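Local coordinates for protein COG0778: Nitroreductase (Streptococcus pneumoniae, PDB 2B67) that binds flavin mononucleotide and probably acts as a nitroreductase-family oxidoreductase, using a reduced nicotinamide cofactor to pass electrons through the flavin to its substrates, at residues A[82-87]-A[172-177]; A[49-54]-A[166-171]. One frame throughout, in Å; residues are numbered along the deposited sequence.

Contact 1: residues A[82-87]-A[172-177]; sequences FTDTDL and DRFRPE
Arg173 meets Asp84 side-on, giving one nitrogen to each carboxylate oxygen, the carboxylate and guanidinium planes 30° apart. Its extended chain carries NE in a nearly straight bond to Asp84 OD1 (2.8 Å), while NH1 reaches the syn lone pair of OD2 at 2.7 Å. Asp86 N reaches OD1 from the opposite face of the carboxylate, closing an Asx turn, and Arg90 forms a second salt bridge to OD2; so many donors fix the group's rotation and probably favour its ionised form. Phe174 CZ lies over one face of the Arg173 guanidinium, offset toward the rim.

Thr85 suits the end of the strand because both its N and its OG1 can bond to Arg173 O; the hydroxyl, 2.6 Å from that oxygen, comes in tilted from the carbonyl plane. Between these strands, neighbours in the antiparallel sheet of the nitroreductase fold, Thr83 and Arg175 form the hydrogen-bonded pair, Thr83 N to Arg175 O and Arg175 N to Thr83 O, both 3.0 Å.

On the face bearing Thr83, its OG1 donates to the anti lone pair of Glu177 OE2 (2.7 Å). Arg175 grips that same oxygen with NE and NH1, so three donors satisfy one buried acceptor, and helix 124-148 packs here through Leu131. On the other face, beside the Asp84 carboxylate, the packing is apolar: Pro176 CB sits over the Phe82 ring in a CH-pi contact, 4.3 Å from its centroid, and the Phe82 and Phe174 side chains cross at about a right angle, Phe82 CD2 lying 3.8 Å from Phe174 CB.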
loop_
_atom_site.group_PDB
_atom_site.type_symbol
_atom_site.label_atom_id
_atom_site.label_comp_id
_atom_site.label_asym_id
_atom_site.label_seq_id
_atom_site.Cartn_x
_atom_site.Cartn_y
_atom_site.Cartn_z
ATOM N N PHE A 82 -8.377 7.585 6.385
ATOM C CA PHE A 82 -9.726 7.287 5.846
ATOM C C PHE A 82 -9.645 7.215 4.314
ATOM O O PHE A 82 -8.757 7.822 3.684
ATOM C CB PHE A 82 -10.740 8.409 6.194
ATOM C CG PHE A 82 -11.160 8.445 7.651
ATOM C CD1 PHE A 82 -10.290 8.926 8.627
ATOM C CD2 PHE A 82 -12.413 7.975 8.040
ATOM C CE1 PHE A 82 -10.674 8.953 9.954
ATOM C CE2 PHE A 82 -12.811 8.012 9.362
ATOM C CZ PHE A 82 -11.934 8.502 10.328
ATOM N N THR A 83 -10.587 6.506 3.709
ATOM C CA THR A 83 -10.711 6.535 2.268
ATOM C C THR A 83 -12.132 6.977 1.921
ATOM O O THR A 83 -13.067 6.769 2.704
ATOM C CB THR A 83 -10.434 5.170 1.651
ATOM O OG1 THR A 83 -11.221 4.199 2.345
ATOM C CG2 THR A 83 -8.954 4.794 1.805
ATOM N N ASP A 84 -12.260 7.555 0.729
ATOM C CA ASP A 84 -13.498 8.110 0.202
ATOM C C ASP A 84 -14.359 7.047 -0.420
ATOM O O ASP A 84 -14.062 6.570 -1.516
ATOM C CB ASP A 84 -13.161 9.162 -0.876
ATOM C CG ASP A 84 -14.281 10.188 -1.089
ATOM O OD1 ASP A 84 -15.468 9.864 -0.820
ATOM O OD2 ASP A 84 -13.962 11.311 -1.560
ATOM N N THR A 85 -15.458 6.700 0.241
ATOM C CA THR A 85 -16.327 5.686 -0.294
ATOM C C THR A 85 -17.190 6.188 -1.455
ATOM O O THR A 85 -17.800 5.375 -2.136
ATOM C CB THR A 85 -17.255 5.076 0.769
ATOM O OG1 THR A 85 -18.171 6.092 1.214
ATOM C CG2 THR A 85 -16.407 4.526 1.977
ATOM N N ASP A 86 -17.248 7.512 -1.659
ATOM C CA ASP A 86 -17.969 8.095 -2.794
ATOM C C ASP A 86 -16.953 8.417 -3.891
ATOM O O ASP A 86 -16.432 9.548 -4.009
ATOM C CB ASP A 86 -18.758 9.358 -2.390
ATOM C CG ASP A 86 -19.893 9.703 -3.414
ATOM O OD1 ASP A 86 -19.772 9.320 -4.603
ATOM O OD2 ASP A 86 -20.915 10.332 -3.025
ATOM N N LEU A 87 -16.668 7.399 -4.680
ATOM C CA LEU A 87 -15.617 7.481 -5.661
ATOM C C LEU A 87 -15.974 8.448 -6.798
ATOM O O LEU A 87 -15.082 9.091 -7.366
ATOM C CB LEU A 87 -15.298 6.078 -6.165
ATOM C CG LEU A 87 -14.446 5.146 -5.275
ATOM C CD1 LEU A 87 -14.303 3.810 -5.986
ATOM C CD2 LEU A 87 -13.040 5.748 -5.017
ATOM N N ASP A 172 -19.511 10.206 7.339
ATOM C CA ASP A 172 -19.636 8.768 7.100
ATOM C C ASP A 172 -19.260 8.349 5.673
ATOM O O ASP A 172 -19.005 7.157 5.400
ATOM C CB ASP A 172 -21.058 8.298 7.399
ATOM C CG ASP A 172 -21.360 8.233 8.886
ATOM O OD1 ASP A 172 -20.428 8.129 9.721
ATOM O OD2 ASP A 172 -22.560 8.283 9.237
ATOM N N ARG A 173 -19.258 9.326 4.760
ATOM C CA ARG A 173 -18.741 9.138 3.406
ATOM C C ARG A 173 -17.293 8.563 3.480
ATOM O O ARG A 173 -16.901 7.804 2.643
ATOM C CB ARG A 173 -18.796 10.471 2.628
ATOM C CG ARG A 173 -18.030 10.491 1.303
ATOM C CD ARG A 173 -18.151 11.866 0.635
ATOM N NE ARG A 173 -17.062 12.099 -0.320
ATOM C CZ ARG A 173 -16.758 13.290 -0.855
ATOM N NH1 ARG A 173 -15.717 13.398 -1.683
ATOM N NH2 ARG A 173 -17.470 14.377 -0.564
ATOM N N PHE A 174 -16.535 8.938 4.507
ATOM C CA PHE A 174 -15.161 8.460 4.715
ATOM C C PHE A 174 -15.123 7.266 5.669
ATOM O O PHE A 174 -15.647 7.348 6.791
ATOM C CB PHE A 174 -14.302 9.627 5.219
ATOM C CG PHE A 174 -14.166 10.693 4.197
ATOM C CD1 PHE A 174 -15.079 11.763 4.159
ATOM C CD2 PHE A 174 -13.186 10.586 3.190
ATOM C CE1 PHE A 174 -14.988 12.755 3.112
ATOM C CE2 PHE A 174 -13.086 11.555 2.167
ATOM C CZ PHE A 174 -13.993 12.632 2.112
ATOM N N ARG A 175 -14.539 6.147 5.228
ATOM C CA ARG A 175 -14.410 4.995 6.125
ATOM C C ARG A 175 -12.978 4.853 6.644
ATOM O O ARG A 175 -12.004 5.103 5.902
ATOM C CB ARG A 175 -14.870 3.696 5.469
ATOM C CG ARG A 175 -13.985 3.267 4.339
ATOM C CD ARG A 175 -14.280 1.830 3.928
ATOM N NE ARG A 175 -13.170 1.234 3.180
ATOM C CZ ARG A 175 -13.259 0.084 2.501
ATOM N NH1 ARG A 175 -12.205 -0.395 1.842
ATOM N NH2 ARG A 175 -14.429 -0.562 2.428
ATOM N N PRO A 176 -12.845 4.502 7.927
ATOM C CA PRO A 176 -11.512 4.372 8.485
ATOM C C PRO A 176 -10.838 3.115 7.943
ATOM O O PRO A 176 -11.464 2.051 7.848
ATOM C CB PRO A 176 -11.756 4.309 10.007
ATOM C CG PRO A 176 -13.188 3.874 10.165
ATOM C CD PRO A 176 -13.920 4.302 8.926
ATOM N N GLU A 177 -9.594 3.249 7.524
ATOM C CA GLU A 177 -8.850 2.068 7.060
ATOM C C GLU A 177 -7.838 1.544 8.079
ATOM O O GLU A 177 -7.705 0.325 8.265
ATOM C CB GLU A 177 -8.133 2.380 5.737
ATOM C CG GLU A 177 -9.106 2.723 4.579
ATOM C CD GLU A 177 -9.781 1.506 3.952
ATOM O OE1 GLU A 177 -9.546 0.353 4.375
ATOM O OE2 GLU A 177 -10.574 1.709 3.029
#

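Contact 2: residues A[49-54]-A[166-171]; sequences KFVVVR and EVLEIE. With ACY (acetic acid), chain F.
Strand 49-53 passes the end of helix 161-168 and the loop after it without hydrogen bonds between 49-54 and 166-171, the nearest CA atoms, those of Val51 and Leu168, being 8.1 Å apart. Side chains alone span that distance. Val51 and Ile170 reach toward each other tip to tip, and the methyls Val51 CG2 and Ile170 CD1 meet at 3.5 Å, tighter than usual for two carbons. Ile170 chi1 (-59°), with CG1 anti to the carbonyl carbon, aims the branch at the strand, and chi2 (-70°) turns CD1 aside so that it meets Val51 CG2 without collision.

Leu168 works from the helix: its side chain crosses that of Val53 at about a right angle and that of Val51 obliquely, CD1 lying 4.0 Å from Val53 CG2 and 4.2 Å from Val51 CG1. Beta-branched valines suit the extended strand, with two methyls close to the backbone, while the longer leucine and isoleucine bridge from the other side. Between them the helix ends in a Schellman motif: Glu169 takes a positive phi (57°), turning the chain so that Ile170, like Leu168, points at the sheet. This is helix-on-sheet packing in the alpha-beta sandwich of the nitroreductase fold, and here it adjoins the dimer interface, where Arg204 of the second subunit bonds to Leu168 O and Glu169 O and packs on Ile170.

Toward the start of the strand, Lys49 lays CD 4.3 Å from Ile170 CG2. Its chain then bends, and NZ donates to an acetic acid molecule, probably from crystallisation, at 2.9 Å from its O; Lys93 holds that molecule too.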
loop_
_atom_site.group_PDB
_atom_site.type_symbol
_atom_site.label_atom_id
_atom_site.label_comp_id
_atom_site.label_asym_id
_atom_site.label_seq_id
_atom_site.Cartn_x
_atom_site.Cartn_y
_atom_site.Cartn_z
ATOM N N LYS A 49 -7.927 10.544 3.084
ATOM C CA LYS A 49 -8.108 11.660 4.021
ATOM C C LYS A 49 -7.348 11.320 5.293
ATOM O O LYS A 49 -7.524 10.233 5.853
ATOM C CB LYS A 49 -9.588 11.916 4.346
ATOM C CG LYS A 49 -9.747 13.097 5.337
ATOM C CD LYS A 49 -11.100 13.142 6.077
ATOM C CE LYS A 49 -12.180 13.687 5.147
ATOM N NZ LYS A 49 -11.968 15.126 4.809
ATOM N N PHE A 50 -6.463 12.221 5.692
ATOM C CA PHE A 50 -5.590 12.035 6.867
ATOM C C PHE A 50 -6.119 12.836 8.054
ATOM O O PHE A 50 -6.190 14.091 8.030
ATOM C CB PHE A 50 -4.152 12.452 6.530
ATOM C CG PHE A 50 -3.518 11.614 5.455
ATOM C CD1 PHE A 50 -3.827 11.831 4.103
ATOM C CD2 PHE A 50 -2.628 10.583 5.799
ATOM C CE1 PHE A 50 -3.256 11.022 3.102
ATOM C CE2 PHE A 50 -2.028 9.804 4.827
ATOM C CZ PHE A 50 -2.339 10.007 3.479
ATOM N N VAL A 51 -6.519 12.124 9.093
ATOM C CA VAL A 51 -7.014 12.797 10.278
ATOM C C VAL A 51 -5.918 12.761 11.352
ATOM O O VAL A 51 -5.648 11.706 11.933
ATOM C CB VAL A 51 -8.365 12.200 10.764
ATOM C CG1 VAL A 51 -8.850 12.969 11.977
ATOM C CG2 VAL A 51 -9.432 12.283 9.636
ATOM N N VAL A 52 -5.266 13.912 11.566
ATOM C CA VAL A 52 -4.192 14.023 12.543
ATOM C C VAL A 52 -4.745 14.260 13.956
ATOM O O VAL A 52 -5.269 15.339 14.277
ATOM C CB VAL A 52 -3.176 15.110 12.128
ATOM C CG1 VAL A 52 -2.083 15.243 13.136
ATOM C CG2 VAL A 52 -2.602 14.781 10.743
ATOM N N VAL A 53 -4.626 13.252 14.795
ATOM C CA VAL A 53 -5.256 13.303 16.108
ATOM C C VAL A 53 -4.240 13.703 17.165
ATOM O O VAL A 53 -3.275 12.963 17.427
ATOM C CB VAL A 53 -5.936 11.972 16.453
ATOM C CG1 VAL A 53 -6.644 12.042 17.818
ATOM C CG2 VAL A 53 -6.940 11.610 15.313
ATOM N N ARG A 54 -4.482 14.876 17.756
ATOM C CA ARG A 54 -3.650 15.430 18.818
ATOM C C ARG A 54 -4.500 15.737 20.046
ATOM O O ARG A 54 -3.979 15.831 21.144
ATOM C CB ARG A 54 -2.943 16.728 18.369
ATOM C CG ARG A 54 -1.741 16.485 17.512
ATOM C CD ARG A 54 -1.017 17.813 17.113
ATOM N NE ARG A 54 0.041 17.536 16.129
ATOM C CZ ARG A 54 1.298 17.158 16.419
ATOM N NH1 ARG A 54 2.130 16.928 15.419
ATOM N NH2 ARG A 54 1.729 17.002 17.681
ATOM N N GLU A 166 -17.681 8.689 14.347
ATOM C CA GLU A 166 -18.375 9.363 15.439
ATOM C C GLU A 166 -17.378 10.014 16.406
ATOM O O GLU A 166 -17.420 11.217 16.624
ATOM C CB GLU A 166 -19.259 8.327 16.141
ATOM C CG GLU A 166 -19.981 8.771 17.382
ATOM C CD GLU A 166 -21.048 7.767 17.798
ATOM O OE1 GLU A 166 -22.208 8.218 18.021
ATOM O OE2 GLU A 166 -20.751 6.528 17.874
ATOM N N VAL A 167 -16.446 9.223 16.937
ATOM C CA VAL A 167 -15.395 9.714 17.826
ATOM C C VAL A 167 -14.547 10.855 17.227
ATOM O O VAL A 167 -14.257 11.835 17.901
ATOM C CB VAL A 167 -14.508 8.537 18.298
ATOM C CG1 VAL A 167 -13.302 9.000 19.076
ATOM C CG2 VAL A 167 -15.338 7.557 19.146
ATOM N N LEU A 168 -14.158 10.737 15.963
ATOM C CA LEU A 168 -13.307 11.744 15.343
ATOM C C LEU A 168 -14.064 12.845 14.596
ATOM O O LEU A 168 -13.429 13.741 14.028
ATOM C CB LEU A 168 -12.278 11.076 14.405
ATOM C CG LEU A 168 -11.306 10.095 15.053
ATOM C CD1 LEU A 168 -10.194 9.654 14.111
ATOM C CD2 LEU A 168 -10.712 10.718 16.287
ATOM N N GLU A 169 -15.398 12.763 14.582
ATOM C CA GLU A 169 -16.257 13.751 13.922
ATOM C C GLU A 169 -15.921 13.906 12.440
ATOM O O GLU A 169 -15.641 15.009 11.955
ATOM C CB GLU A 169 -16.233 15.116 14.648
ATOM C CG GLU A 169 -16.550 14.987 16.129
ATOM C CD GLU A 169 -16.481 16.316 16.901
ATOM O OE1 GLU A 169 -15.943 17.336 16.367
ATOM O OE2 GLU A 169 -16.967 16.315 18.066
ATOM N N ILE A 170 -15.957 12.786 11.728
ATOM C CA ILE A 170 -15.667 12.767 10.300
ATOM C C ILE A 170 -16.896 12.197 9.579
ATOM O O ILE A 170 -17.459 11.197 10.021
ATOM C CB ILE A 170 -14.447 11.848 10.001
ATOM C CG1 ILE A 170 -13.186 12.308 10.754
ATOM C CG2 ILE A 170 -14.302 11.678 8.488
ATOM C CD1 ILE A 170 -12.540 13.665 10.262
ATOM N N GLU A 171 -17.288 12.821 8.473
ATOM C CA GLU A 171 -18.404 12.351 7.637
ATOM C C GLU A 171 -18.354 10.867 7.261
ATOM O O GLU A 171 -17.282 10.343 6.890
ATOM C CB GLU A 171 -18.525 13.203 6.357
ATOM C CG GLU A 171 -18.955 14.650 6.609
ATOM C CD GLU A 171 -20.349 14.793 7.253
ATOM O OE1 GLU A 171 -21.231 13.923 7.035
ATOM O OE2 GLU A 171 -20.557 15.797 7.977
HETATM C C ACY F . -13.890 16.347 1.875
HETATM O O ACY F . -13.991 16.238 3.115
HETATM O OXT ACY F . -12.844 16.085 1.242
HETATM C CH3 ACY F . -15.099 16.810 1.115
#

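Overall arrangement
Contacts 1 and 2 share one sheet, strand 77-84 lying between 48-53 and 174-183, and their segments alternate along the chain, 166-171 leading straight into 172-177. Contact 1 joins adjacent strands, so backbone bonds and salt bridges, whose arginines are partly exposed, accompany the aromatic packing. Contact 2 is a buried contact whose side chains meet through carbon alone, though the Lys49 amine reaches beyond it; it lies close to the second subunit, whose strand pairs with 48-53. The two meet at Phe82: its N lies 2.8 Å from Lys49 O, a probable hydrogen bond, and its ring packs on Val51 and Ile170, while Phe174 lies against Lys49 in a cation-pi contact.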